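Local coordinates for protein lysyl-trna-dependent l-ysyl-phosphatidylgycerol synthase (Bacillus licheniformis, PDB 4V36) that probably transfers lysine from lysyl-tRNA to phosphatidylglycerol in the bacterial membrane, a lipid modification that contributes to antimicrobial resistance, at residues G219-D224 with Q251-F256; E118-L123 with A255-M260; P195-K200 with M210-M215. All blocks are in the same frame, centred on the assembly; numbering follows the deposited sequence. Where two conformers were deposited one is given.

Contact 1: G219-D224 with Q251-F256; sequences GEISID and QGYTAF. With LYN (2,6-diamino-hexanoic acid amide), chain C.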
ATOM      1  N   GLY A 219      -9.920  13.879  -0.831  1.00 56.11           N
ATOM      2  CA  GLY A 219     -10.924  13.037  -1.453  1.00 45.99           C
ATOM      3  C   GLY A 219     -10.270  11.863  -2.151  1.00 39.97           C
ATOM      4  O   GLY A 219     -10.636  11.510  -3.271  1.00 44.17           O
ATOM      5  N   GLU A 220      -9.295  11.259  -1.481  1.00 35.61           N
ATOM      6  CA  GLU A 220      -8.524  10.173  -2.070  1.00 39.93           C
ATOM      7  C   GLU A 220      -8.825   8.830  -1.413  1.00 43.10           C
ATOM      8  O   GLU A 220      -8.873   8.722  -0.188  1.00 48.41           O
ATOM      9  CB  GLU A 220      -7.025  10.475  -1.974  1.00 40.44           C
ATOM     10  CG  GLU A 220      -6.130   9.324  -2.406  1.00 42.24           C
ATOM     11  CD  GLU A 220      -4.658   9.687  -2.381  1.00 48.78           C
ATOM     12  OE1 GLU A 220      -4.328  10.861  -2.654  1.00 48.64           O
ATOM     13  OE2 GLU A 220      -3.831   8.797  -2.086  1.00 56.71           O
ATOM     14  N   ILE A 221      -9.042   7.815  -2.241  1.00 36.21           N
ATOM     15  CA  ILE A 221      -9.182   6.447  -1.765  1.00 35.97           C
ATOM     16  C   ILE A 221      -8.218   5.532  -2.503  1.00 33.48           C
ATOM     17  O   ILE A 221      -7.531   5.955  -3.433  1.00 28.45           O
ATOM     18  CB  ILE A 221     -10.612   5.908  -1.952  1.00 41.20           C
ATOM     19  CG1 ILE A 221     -11.084   6.140  -3.389  1.00 37.48           C
ATOM     20  CG2 ILE A 221     -11.557   6.548  -0.957  1.00 45.39           C
ATOM     21  CD1 ILE A 221     -12.409   5.489  -3.713  1.00 33.42           C
ATOM     22  N   SER A 222      -8.177   4.275  -2.081  1.00 25.82           N
ATOM     23  CA  SER A 222      -7.387   3.264  -2.765  1.00 28.16           C
ATOM     24  C   SER A 222      -7.816   1.879  -2.319  1.00 21.74           C
ATOM     25  O   SER A 222      -8.687   1.731  -1.462  1.00 23.00           O
ATOM     26  CB  SER A 222      -5.896   3.454  -2.497  1.00 31.77           C
ATOM     27  OG  SER A 222      -5.447   2.583  -1.473  1.00 38.85           O
ATOM     28  N   ILE A 223      -7.195   0.866  -2.908  1.00 21.80           N
ATOM     29  CA  ILE A 223      -7.432  -0.505  -2.501  1.00 18.75           C
ATOM     30  C   ILE A 223      -6.125  -1.129  -2.039  1.00 29.71           C
ATOM     31  O   ILE A 223      -5.049  -0.567  -2.244  1.00 17.39           O
ATOM     32  CB  ILE A 223      -8.032  -1.342  -3.638  1.00 16.72           C
ATOM     33  CG1 ILE A 223      -7.082  -1.359  -4.833  1.00 26.87           C
ATOM     34  CG2 ILE A 223      -9.388  -0.791  -4.044  1.00 17.49           C
ATOM     35  CD1 ILE A 223      -7.586  -2.178  -5.993  1.00 37.54           C
ATOM     36  N   ASP A 224      -6.226  -2.291  -1.410  1.00 33.94           N
ATOM     37  CA  ASP A 224      -5.053  -3.008  -0.944  1.00 30.94           C
ATOM     38  C   ASP A 224      -4.936  -4.324  -1.700  1.00 30.58           C
ATOM     39  O   ASP A 224      -3.986  -4.542  -2.450  1.00 26.76           O
ATOM     40  CB  ASP A 224      -5.137  -3.245   0.564  1.00 39.07           C
ATOM     41  CG  ASP A 224      -3.904  -3.921   1.120  1.00 54.14           C
ATOM     42  OD1 ASP A 224      -2.845  -3.886   0.458  1.00 53.15           O
ATOM     43  OD2 ASP A 224      -3.996  -4.480   2.231  1.00 69.37           O
ATOM     44  N   GLN A 251     -19.310   8.541  -5.470  1.00 42.33           N
ATOM     45  CA  GLN A 251     -19.372   8.775  -4.032  1.00 42.26           C
ATOM     46  C   GLN A 251     -18.888  10.174  -3.665  1.00 38.91           C
ATOM     47  O   GLN A 251     -19.195  10.682  -2.588  1.00 41.90           O
ATOM     48  CB  GLN A 251     -18.553   7.723  -3.281  1.00 45.70           C
ATOM     49  CG  GLN A 251     -19.098   6.310  -3.409  1.00 43.06           C
ATOM     50  CD  GLN A 251     -20.497   6.170  -2.845  1.00 50.21           C
ATOM     51  OE1 GLN A 251     -20.843   6.804  -1.846  1.00 50.42           O
ATOM     52  NE2 GLN A 251     -21.314   5.341  -3.485  1.00 48.97           N
ATOM     53  N   GLY A 252     -18.128  10.792  -4.563  1.00 44.35           N
ATOM     54  CA  GLY A 252     -17.653  12.146  -4.347  1.00 33.31           C
ATOM     55  C   GLY A 252     -16.167  12.231  -4.058  1.00 34.91           C
ATOM     56  O   GLY A 252     -15.678  13.259  -3.590  1.00 27.46           O
ATOM     57  N   TYR A 253     -15.443  11.151  -4.335  1.00 28.73           N
ATOM     58  CA  TYR A 253     -13.998  11.142  -4.145  1.00 30.69           C
ATOM     59  C   TYR A 253     -13.303  11.838  -5.309  1.00 28.52           C
ATOM     60  O   TYR A 253     -13.770  11.780  -6.447  1.00 28.32           O
ATOM     61  CB  TYR A 253     -13.479   9.713  -3.988  1.00 31.64           C
ATOM     62  CG  TYR A 253     -14.009   9.005  -2.763  1.00 32.54           C
ATOM     63  CD1 TYR A 253     -13.646   9.417  -1.488  1.00 34.95           C
ATOM     64  CD2 TYR A 253     -14.869   7.921  -2.880  1.00 36.70           C
ATOM     65  CE1 TYR A 253     -14.129   8.772  -0.364  1.00 35.86           C
ATOM     66  CE2 TYR A 253     -15.355   7.269  -1.761  1.00 41.42           C
ATOM     67  CZ  TYR A 253     -14.980   7.698  -0.506  1.00 38.71           C
ATOM     68  OH  TYR A 253     -15.462   7.053   0.610  1.00 45.29           O
ATOM     69  N   THR A 254     -12.184  12.493  -5.019  1.00 31.67           N
ATOM     70  CA  THR A 254     -11.479  13.292  -6.015  1.00 32.62           C
ATOM     71  C   THR A 254     -10.351  12.516  -6.689  1.00 33.02           C
ATOM     72  O   THR A 254     -10.137  12.638  -7.896  1.00 33.22           O
ATOM     73  CB  THR A 254     -10.897  14.576  -5.385  1.00 43.81           C
ATOM     74  OG1 THR A 254     -11.937  15.297  -4.712  1.00 50.47           O
ATOM     75  CG2 THR A 254     -10.279  15.468  -6.451  1.00 55.72           C
ATOM     76  N   ALA A 255      -9.633  11.713  -5.910  1.00 30.28           N
ATOM     77  CA  ALA A 255      -8.469  11.003  -6.429  1.00 34.89           C
ATOM     78  C   ALA A 255      -8.451   9.533  -6.017  1.00 33.56           C
ATOM     79  O   ALA A 255      -9.111   9.134  -5.058  1.00 28.09           O
ATOM     80  CB  ALA A 255      -7.190  11.689  -5.970  1.00 34.10           C
ATOM     81  N   PHE A 256      -7.688   8.734  -6.756  1.00 33.60           N
ATOM     82  CA  PHE A 256      -7.510   7.324  -6.431  1.00 31.31           C
ATOM     83  C   PHE A 256      -6.033   6.948  -6.475  1.00 25.94           C
ATOM     84  O   PHE A 256      -5.323   7.288  -7.420  1.00 34.10           O
ATOM     85  CB  PHE A 256      -8.306   6.437  -7.391  1.00 30.70           C
ATOM     86  CG  PHE A 256      -8.422   5.006  -6.941  1.00 35.52           C
ATOM     87  CD1 PHE A 256      -7.411   4.094  -7.204  1.00 36.73           C
ATOM     88  CD2 PHE A 256      -9.544   4.573  -6.255  1.00 28.89           C
ATOM     89  CE1 PHE A 256      -7.517   2.779  -6.789  1.00 35.28           C
ATOM     90  CE2 PHE A 256      -9.656   3.259  -5.837  1.00 26.68           C
ATOM     91  CZ  PHE A 256      -8.641   2.362  -6.104  1.00 27.79           C
TER
HETATM   92  N   LYN C1851      -3.402  -8.473  -3.682  1.00 32.88           N
HETATM   93  CA  LYN C1851      -2.411  -8.678  -2.641  1.00 49.64           C
HETATM   94  CB  LYN C1851      -1.287  -9.563  -3.171  1.00 49.51           C
HETATM   95  CG  LYN C1851      -0.175  -9.759  -2.149  1.00 46.60           C
HETATM   96  CD  LYN C1851       0.509 -11.109  -2.332  1.00 38.01           C
HETATM   97  CE  LYN C1851       1.166 -11.227  -3.702  1.00 43.85           C
HETATM   98  NZ  LYN C1851       1.786 -12.572  -3.845  1.00 44.04           N
HETATM   99  C   LYN C1851      -1.860  -7.356  -2.190  1.00 55.67           C
HETATM  100  O   LYN C1851      -1.588  -6.504  -3.023  1.00 67.74           O
HETATM  101  NT  LYN C1851      -1.691  -7.138  -0.886  1.00 43.05           N
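Glu220 beside Ala255 and Ile221 beside Phe256 are the two parallel bridges that close a beta-alpha-beta unit, in which helix 236-251 carries the chain from strand 220-228 to strand 255-261. The runs 219-223 and 253-256 diverge by 46°, loop residues included, which is compatible with the V-shaped parting of parallel strands in acetyltransferase (GNAT) folds. Return from the helix passes through a Schellman motif with Gly252 as its C-prime residue. The backbone bonds begin at Gly219 O, which accepts from Ala255 N (2.8 Å); its 2.5 Å approach to Thr254 N is doubtfully short. Ile221 N then donates to Ala255 O at 3.1 Å.

Ile221 fills the angle between two aromatic side chains. Its CG2 stands over the centre of one face of Tyr253, 3.5 Å from the ring centroid and 14° off the normal, a clear CH-pi geometry. With chi1 at 51°, CG1 lies between the backbone N and the carbonyl carbon, which directs CG1 toward Phe256 and leaves CG2 beside the backbone N, facing the tyrosine ring. CG1 consequently reaches Phe256 CD2 at 3.6 Å, and CD1 lies close to both rings. One face of Phe256 rests on the opposing backbone, with Ile221 O and Ser222 CA both above it and displaced toward the rim. Phe245, from the connecting helix, meets Phe256 edge-to-face.

On the Glu220-Ala255 face the glutamate runs extended past CG to a salt bridge between its OE2 and Arg307. At the far end, Asp224 belongs to the lysine amide pocket, and its OD2 is held by Tyr190 OH. Asp224 O and the ligand carbonyl O approach to 3.2 Å.

Contact 2: E118-L123 with A255-M260; sequences EAIVDL and AFNMGM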
ATOM      1  N   GLU A 118       3.812   6.527  -6.724  1.00 21.93           N
ATOM      2  CA  GLU A 118       2.418   6.112  -6.635  1.00 21.20           C
ATOM      3  C   GLU A 118       1.590   6.774  -7.728  1.00 23.71           C
ATOM      4  O   GLU A 118       1.678   7.983  -7.940  1.00 19.92           O
ATOM      5  CB  GLU A 118       1.836   6.452  -5.261  1.00 26.20           C
ATOM      6  CG  GLU A 118       2.356   5.586  -4.126  1.00 30.56           C
ATOM      7  CD  GLU A 118       1.709   5.924  -2.797  1.00 33.04           C
ATOM      8  OE1 GLU A 118       1.134   7.027  -2.678  1.00 32.91           O
ATOM      9  OE2 GLU A 118       1.774   5.087  -1.874  1.00 45.74           O
ATOM     10  N   ALA A 119       0.785   5.976  -8.419  1.00 22.79           N
ATOM     11  CA  ALA A 119      -0.081   6.491  -9.471  1.00 14.40           C
ATOM     12  C   ALA A 119      -1.363   7.063  -8.877  1.00 17.58           C
ATOM     13  O   ALA A 119      -2.203   6.326  -8.362  1.00 21.95           O
ATOM     14  CB  ALA A 119      -0.402   5.400 -10.478  1.00 20.00           C
ATOM     15  N   ILE A 120      -1.507   8.383  -8.953  1.00 22.64           N
ATOM     16  CA  ILE A 120      -2.690   9.056  -8.432  1.00 24.93           C
ATOM     17  C   ILE A 120      -3.585   9.527  -9.572  1.00 26.87           C
ATOM     18  O   ILE A 120      -3.234  10.450 -10.306  1.00 32.91           O
ATOM     19  CB  ILE A 120      -2.316  10.261  -7.554  1.00 32.46           C
ATOM     20  CG1 ILE A 120      -1.245   9.865  -6.535  1.00 40.05           C
ATOM     21  CG2 ILE A 120      -3.551  10.819  -6.861  1.00 24.00           C
ATOM     22  CD1 ILE A 120      -1.653   8.726  -5.629  1.00 41.50           C
ATOM     23  N   VAL A 121      -4.742   8.890  -9.712  1.00 22.49           N
ATOM     24  CA  VAL A 121      -5.655   9.187 -10.809  1.00 21.26           C
ATOM     25  C   VAL A 121      -6.729  10.192 -10.405  1.00 27.06           C
ATOM     26  O   VAL A 121      -7.438   9.994  -9.420  1.00 29.60           O
ATOM     27  CB  VAL A 121      -6.338   7.907 -11.328  1.00 21.96           C
ATOM     28  CG1 VAL A 121      -7.379   8.245 -12.383  1.00 19.40           C
ATOM     29  CG2 VAL A 121      -5.303   6.947 -11.884  1.00 22.98           C
ATOM     30  N   ASP A 122      -6.839  11.271 -11.176  1.00 30.51           N
ATOM     31  CA  ASP A 122      -7.887  12.264 -10.973  1.00 34.52           C
ATOM     32  C   ASP A 122      -9.231  11.694 -11.417  1.00 35.50           C
ATOM     33  O   ASP A 122      -9.454  11.464 -12.604  1.00 40.22           O
ATOM     34  CB  ASP A 122      -7.562  13.548 -11.743  1.00 47.60           C
ATOM     35  CG  ASP A 122      -8.410  14.733 -11.306  1.00 52.41           C
ATOM     36  OD1 ASP A 122      -9.541  14.529 -10.816  1.00 41.45           O
ATOM     37  OD2 ASP A 122      -7.939  15.881 -11.457  1.00 56.95           O
ATOM     38  N   LEU A 123     -10.126  11.472 -10.458  1.00 33.14           N
ATOM     39  CA  LEU A 123     -11.413  10.844 -10.739  1.00 37.24           C
ATOM     40  C   LEU A 123     -12.377  11.775 -11.473  1.00 43.31           C
ATOM     41  O   LEU A 123     -13.287  11.317 -12.163  1.00 47.15           O
ATOM     42  CB  LEU A 123     -12.058  10.354  -9.441  1.00 32.31           C
ATOM     43  CG  LEU A 123     -11.330   9.214  -8.724  1.00 30.58           C
ATOM     44  CD1 LEU A 123     -12.084   8.798  -7.471  1.00 33.28           C
ATOM     45  CD2 LEU A 123     -11.144   8.031  -9.660  1.00 23.31           C
ATOM     46  N   ALA A 255      -9.633  11.713  -5.910  1.00 30.28           N
ATOM     47  CA  ALA A 255      -8.469  11.003  -6.429  1.00 34.89           C
ATOM     48  C   ALA A 255      -8.451   9.533  -6.017  1.00 33.56           C
ATOM     49  O   ALA A 255      -9.111   9.134  -5.058  1.00 28.09           O
ATOM     50  CB  ALA A 255      -7.190  11.689  -5.970  1.00 34.10           C
ATOM     51  N   PHE A 256      -7.688   8.734  -6.756  1.00 33.60           N
ATOM     52  CA  PHE A 256      -7.510   7.324  -6.431  1.00 31.31           C
ATOM     53  C   PHE A 256      -6.033   6.948  -6.475  1.00 25.94           C
ATOM     54  O   PHE A 256      -5.323   7.288  -7.420  1.00 34.10           O
ATOM     55  CB  PHE A 256      -8.306   6.437  -7.391  1.00 30.70           C
ATOM     56  CG  PHE A 256      -8.422   5.006  -6.941  1.00 35.52           C
ATOM     57  CD1 PHE A 256      -7.411   4.094  -7.204  1.00 36.73           C
ATOM     58  CD2 PHE A 256      -9.544   4.573  -6.255  1.00 28.89           C
ATOM     59  CE1 PHE A 256      -7.517   2.779  -6.789  1.00 35.28           C
ATOM     60  CE2 PHE A 256      -9.656   3.259  -5.837  1.00 26.68           C
ATOM     61  CZ  PHE A 256      -8.641   2.362  -6.104  1.00 27.79           C
ATOM     62  N   ASN A 257      -5.577   6.246  -5.443  1.00 28.34           N
ATOM     63  CA  ASN A 257      -4.197   5.782  -5.384  1.00 27.76           C
ATOM     64  C   ASN A 257      -4.092   4.361  -5.924  1.00 24.19           C
ATOM     65  O   ASN A 257      -4.579   3.418  -5.304  1.00 23.50           O
ATOM     66  CB  ASN A 257      -3.673   5.854  -3.947  1.00 30.67           C
ATOM     67  CG  ASN A 257      -2.161   5.725  -3.862  1.00 31.73           C
ATOM     68  OD1 ASN A 257      -1.519   5.143  -4.736  1.00 29.05           O
ATOM     69  ND2 ASN A 257      -1.585   6.270  -2.796  1.00 35.28           N
ATOM     70  N   MET A 258      -3.459   4.209  -7.082  1.00 27.17           N
ATOM     71  CA  MET A 258      -3.325   2.897  -7.707  1.00 28.95           C
ATOM     72  C   MET A 258      -2.127   2.123  -7.166  1.00 33.04           C
ATOM     73  O   MET A 258      -1.793   1.051  -7.668  1.00 35.74           O
ATOM     74  CB  MET A 258      -3.204   3.036  -9.225  1.00 27.20           C
ATOM     75  CG  MET A 258      -4.438   3.599  -9.900  1.00 23.09           C
ATOM     76  SD  MET A 258      -4.339   3.459 -11.694  1.00 33.23           S
ATOM     77  CE  MET A 258      -4.253   1.682 -11.887  1.00 29.61           C
ATOM     78  N   GLY A 259      -1.480   2.669  -6.143  1.00 24.25           N
ATOM     79  CA  GLY A 259      -0.322   2.023  -5.556  1.00 18.62           C
ATOM     80  C   GLY A 259       0.968   2.444  -6.229  1.00 23.24           C
ATOM     81  O   GLY A 259       0.954   3.180  -7.217  1.00 19.41           O
ATOM     82  N   MET A 260       2.089   1.969  -5.699  1.00 24.03           N
ATOM     83  CA  MET A 260       3.395   2.374  -6.200  1.00 24.81           C
ATOM     84  C   MET A 260       3.760   1.655  -7.496  1.00 24.64           C
ATOM     85  O   MET A 260       3.407   0.493  -7.702  1.00 25.94           O
ATOM     86  CB  MET A 260       4.473   2.125  -5.140  1.00 26.42           C
ATOM     87  CG  MET A 260       5.780   2.859  -5.404  1.00 23.73           C
ATOM     88  SD  MET A 260       6.945   2.743  -4.034  1.00 33.03           S
ATOM     89  CE  MET A 260       7.326   0.996  -4.065  1.00 37.56           C
TER
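Glu118 and Asn257 are diagonal neighbours on one face of an antiparallel ladder between strands 111-122 and 255-261, and their side chains make its one side-chain hydrogen bond across the strands. Asn257 ND2 donates to Glu118 OE1 at 2.8 Å, arriving from above the carboxylate plane, which stands 73° from the amide plane. Asn257 OD1 accepts from Gly259 N (2.8 Å), an Asx turn, so both ends of the amide are engaged and its rotation is fixed. This turn lies in a beta bulge: the register slips by one between Glu118-Met260 and Ile120-Asn257, with Gly259 at phi 89°.

Packing is close around the middle. Met258 N bonds almost straight to Ala119 O at 2.8 Å. Ile120 CD1 comes within 3.5 Å of Asn257 CG, while CG2, placed anti to the backbone N, lies 3.8 Å from Ala255 CB. Near Val121 and Phe256, Val121 CG2 touches Met258 SD at 3.6 Å, and Leu123 CD2, from the loop after the strand, rests against Phe256 CB.

Looser are Asp122, partly exposed and without side-chain contact across, whose OD1 turns to Asp124 N, and the end of the buried Met260 side chain, which leads away.

Strand 305-313 flanks 118-122, strand 220-228 flanks 255-260, and Phe241, Leu244 and Phe245 of helix 236-251 pack onto the face of Val121 and Phe256.

Contact 3: P195-K200 with M210-M215; sequences PIAVLK and MNIMPM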
ATOM      1  N   PRO A 195     -14.701  -1.494   3.724  1.00 23.20           N
ATOM      2  CA  PRO A 195     -15.627  -1.995   2.703  1.00 14.85           C
ATOM      3  C   PRO A 195     -14.940  -2.931   1.717  1.00 26.40           C
ATOM      4  O   PRO A 195     -13.742  -2.787   1.464  1.00 25.64           O
ATOM      5  CB  PRO A 195     -16.100  -0.719   1.999  1.00 19.20           C
ATOM      6  CG  PRO A 195     -15.910   0.358   3.003  1.00 20.86           C
ATOM      7  CD  PRO A 195     -14.680  -0.021   3.769  1.00 12.66           C
ATOM      8  N   ILE A 196     -15.691  -3.879   1.170  1.00 15.94           N
ATOM      9  CA  ILE A 196     -15.150  -4.794   0.175  1.00 19.55           C
ATOM     10  C   ILE A 196     -15.940  -4.704  -1.121  1.00 16.02           C
ATOM     11  O   ILE A 196     -17.153  -4.914  -1.138  1.00 12.98           O
ATOM     12  CB  ILE A 196     -15.156  -6.250   0.674  1.00 24.09           C
ATOM     13  CG1 ILE A 196     -14.216  -6.407   1.869  1.00 12.94           C
ATOM     14  CG2 ILE A 196     -14.745  -7.196  -0.443  1.00 18.07           C
ATOM     15  CD1 ILE A 196     -14.159  -7.814   2.416  1.00  8.31           C
ATOM     16  N   ALA A 197     -15.244  -4.381  -2.207  1.00 17.01           N
ATOM     17  CA  ALA A 197     -15.867  -4.302  -3.521  1.00 15.75           C
ATOM     18  C   ALA A 197     -15.721  -5.631  -4.247  1.00 18.93           C
ATOM     19  O   ALA A 197     -14.632  -6.199  -4.294  1.00 29.54           O
ATOM     20  CB  ALA A 197     -15.253  -3.177  -4.336  1.00 14.26           C
ATOM     21  N   VAL A 198     -16.819  -6.128  -4.806  1.00 17.61           N
ATOM     22  CA  VAL A 198     -16.796  -7.404  -5.511  1.00 23.46           C
ATOM     23  C   VAL A 198     -17.303  -7.279  -6.944  1.00 30.85           C
ATOM     24  O   VAL A 198     -18.078  -6.379  -7.267  1.00 29.18           O
ATOM     25  CB  VAL A 198     -17.639  -8.471  -4.780  1.00 18.85           C
ATOM     26  CG1 VAL A 198     -17.061  -8.760  -3.402  1.00 21.66           C
ATOM     27  CG2 VAL A 198     -19.089  -8.023  -4.675  1.00 22.20           C
ATOM     28  N   LEU A 199     -16.849  -8.187  -7.800  1.00 21.41           N
ATOM     29  CA  LEU A 199     -17.350  -8.278  -9.164  1.00 21.61           C
ATOM     30  C   LEU A 199     -18.036  -9.625  -9.362  1.00 24.01           C
ATOM     31  O   LEU A 199     -17.405 -10.675  -9.247  1.00 23.58           O
ATOM     32  CB  LEU A 199     -16.220  -8.103 -10.178  1.00 19.43           C
ATOM     33  CG  LEU A 199     -16.666  -8.003 -11.638  1.00 25.75           C
ATOM     34  CD1 LEU A 199     -17.412  -6.700 -11.880  1.00 19.90           C
ATOM     35  CD2 LEU A 199     -15.485  -8.137 -12.589  1.00 24.84           C
ATOM     36  N   LYS A 200     -19.332  -9.588  -9.649  1.00 25.30           N
ATOM     37  CA  LYS A 200     -20.110 -10.809  -9.814  1.00 28.73           C
ATOM     38  C   LYS A 200     -20.474 -11.059 -11.270  1.00 30.25           C
ATOM     39  O   LYS A 200     -20.637 -10.123 -12.050  1.00 33.70           O
ATOM     40  CB  LYS A 200     -21.384 -10.752  -8.969  1.00 30.00           C
ATOM     41  CG  LYS A 200     -21.148 -10.734  -7.469  1.00 29.76           C
ATOM     42  CD  LYS A 200     -22.471 -10.735  -6.720  1.00 30.96           C
ATOM     43  CE  LYS A 200     -22.263 -10.763  -5.217  1.00 36.36           C
ATOM     44  NZ  LYS A 200     -23.560 -10.773  -4.486  1.00 31.01           N
ATOM     45  N   MET A 210     -11.983  -6.599  -3.985  1.00 14.40           N
ATOM     46  CA  MET A 210     -11.001  -5.619  -3.536  1.00 12.31           C
ATOM     47  C   MET A 210     -11.465  -4.998  -2.227  1.00 15.80           C
ATOM     48  O   MET A 210     -12.663  -4.819  -2.017  1.00 17.99           O
ATOM     49  CB  MET A 210     -10.793  -4.520  -4.581  1.00 23.37           C
ATOM     50  CG  MET A 210     -10.337  -5.003  -5.946  1.00 34.40           C
ATOM     51  SD  MET A 210     -11.335  -4.297  -7.270  1.00 48.15           S
ATOM     52  CE  MET A 210     -12.942  -4.986  -6.876  1.00 25.08           C
ATOM     53  N   ASN A 211     -10.525  -4.666  -1.349  1.00 18.67           N
ATOM     54  CA  ASN A 211     -10.872  -3.980  -0.112  1.00 20.53           C
ATOM     55  C   ASN A 211     -10.555  -2.488  -0.205  1.00 23.05           C
ATOM     56  O   ASN A 211      -9.421  -2.100  -0.487  1.00 28.30           O
ATOM     57  CB  ASN A 211     -10.154  -4.618   1.082  1.00 15.53           C
ATOM     58  CG  ASN A 211      -8.657  -4.740   0.872  1.00 22.05           C
ATOM     59  OD1 ASN A 211      -8.174  -4.750  -0.258  1.00 28.80           O
ATOM     60  ND2 ASN A 211      -7.914  -4.842   1.968  1.00 22.46           N
ATOM     61  N   ILE A 212     -11.570  -1.660   0.022  1.00 23.01           N
ATOM     62  CA  ILE A 212     -11.443  -0.212  -0.125  1.00 28.26           C
ATOM     63  C   ILE A 212     -10.818   0.427   1.110  1.00 28.09           C
ATOM     64  O   ILE A 212     -11.385   0.373   2.201  1.00 37.06           O
ATOM     65  CB  ILE A 212     -12.810   0.446  -0.391  1.00 32.67           C
ATOM     66  CG1 ILE A 212     -13.576  -0.325  -1.468  1.00 36.53           C
ATOM     67  CG2 ILE A 212     -12.634   1.904  -0.788  1.00 33.20           C
ATOM     68  CD1 ILE A 212     -12.870  -0.368  -2.802  1.00 40.67           C
ATOM     69  N   MET A 213      -9.658   1.050   0.927  1.00 29.44           N
ATOM     70  CA  MET A 213      -8.892   1.593   2.045  1.00 36.28           C
ATOM     71  C   MET A 213      -9.300   3.013   2.429  1.00 45.27           C
ATOM     72  O   MET A 213      -9.509   3.859   1.558  1.00 49.87           O
ATOM     73  CB  MET A 213      -7.397   1.553   1.717  1.00 44.55           C
ATOM     74  CG  MET A 213      -6.838   0.152   1.503  1.00 35.15           C
ATOM     75  SD  MET A 213      -6.867  -0.881   2.985  1.00105.90           S
ATOM     76  CE  MET A 213      -8.428  -1.746   2.803  1.00 23.19           C
ATOM     77  N   PRO A 214      -9.452   3.259   3.741  0.52 46.30           N
ATOM     78  CA  PRO A 214     -10.045   4.471   4.322  0.52 47.14           C
ATOM     79  C   PRO A 214      -9.455   5.785   3.819  0.52 42.37           C
ATOM     80  O   PRO A 214      -8.283   5.853   3.449  0.52 39.93           O
ATOM     81  CB  PRO A 214      -9.764   4.307   5.818  0.52 48.03           C
ATOM     82  CG  PRO A 214      -9.714   2.840   6.020  0.52 48.20           C
ATOM     83  CD  PRO A 214      -9.062   2.293   4.784  0.52 47.04           C
ATOM     84  N   MET A 215     -10.286   6.823   3.814  0.52 40.00           N
ATOM     85  CA  MET A 215      -9.853   8.165   3.452  0.52 40.34           C
ATOM     86  C   MET A 215      -9.076   8.812   4.594  0.52 45.55           C
ATOM     87  O   MET A 215      -9.658   9.228   5.596  0.52 48.29           O
ATOM     88  CB  MET A 215     -11.055   9.035   3.080  0.52 43.29           C
ATOM     89  CG  MET A 215     -10.724  10.507   2.898  0.52 48.10           C
ATOM     90  SD  MET A 215     -12.108  11.589   3.309  0.52 88.23           S
ATOM     91  CE  MET A 215     -13.261  11.188   2.001  0.52 34.51           C
TER
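Ala197 and Met210 form the hydrogen-bonded pair of a beta hairpin made by strands 196-200 and 206-213; the segments 196-200 and 210-213 run antiparallel at 147°, their axes approaching to 4.5 Å.

The backbone bonds come first. Ala197 N donates to Met210 O at 2.6 Å, a short bond, and Met210 N returns one to Ala197 O at 2.7 Å. Two residues along the second strand, Ile212 N donates to Pro195 O at 2.8 Å. Ile196 and Asn211 form the non-hydrogen-bonded pair in between; there Ile196 CA makes a CA-H...O contact with Met210 O at 3.3 Å.

Apolar contacts concentrate on the face of Ala197 and Met210. The methionine chain bends at chi2 (131°) and again at chi3, bringing CE alongside Ala197, 3.9 Å from its CB. Ile212 CD1, from the same strand as Met210, meets that CB at 4.0 Å, so one alanine methyl is shared by two longer side chains. Separately, Met210 CE makes a close approach to a backbone oxygen, Ala197 O, at 3.3 Å.

Polar side-chain contacts lead outward. With chi1 at 52°, Asn211 turns its amide away from the first strand, and OD1 accepts from Leu225 N as well as, weakly, from Asp224 N; it thereby braces backbone of two lysine amide pocket residues.

In the sheet, strand 149-153 lies beyond 196-200, touching Ala197 and Met210 through Phe150, and strand 220-228 lies beyond 206-213. Helix 236-251 packs against the face of Ala197 and Met210, with Leu240 against Leu199 and Met210, and Leu244 against Met210.

The three contacts follow one another across one mixed sheet, in the order 196-200, 206-213, 220-228, 255-261, 111-122. Contacts 1 and 2 share Ala255 and Phe256, their centres about 8 Å apart, and a probable hydrogen bond from Asn257 N to Ile221 O (2.8 Å) continues the ladder between them. Contact 3, centred about 11 Å from contact 1, is joined to it by a probable hydrogen bond between Met213 N and Ser222 O (2.7 Å). Contacts 2 and 3 do not touch, their centres about 15 Å apart. Contact 1 contributes Asp224 to the lysine amide pocket, whereas the side chain of Asn211 comes to about 7 Å from the ligand and Gly259 to about 9 Å.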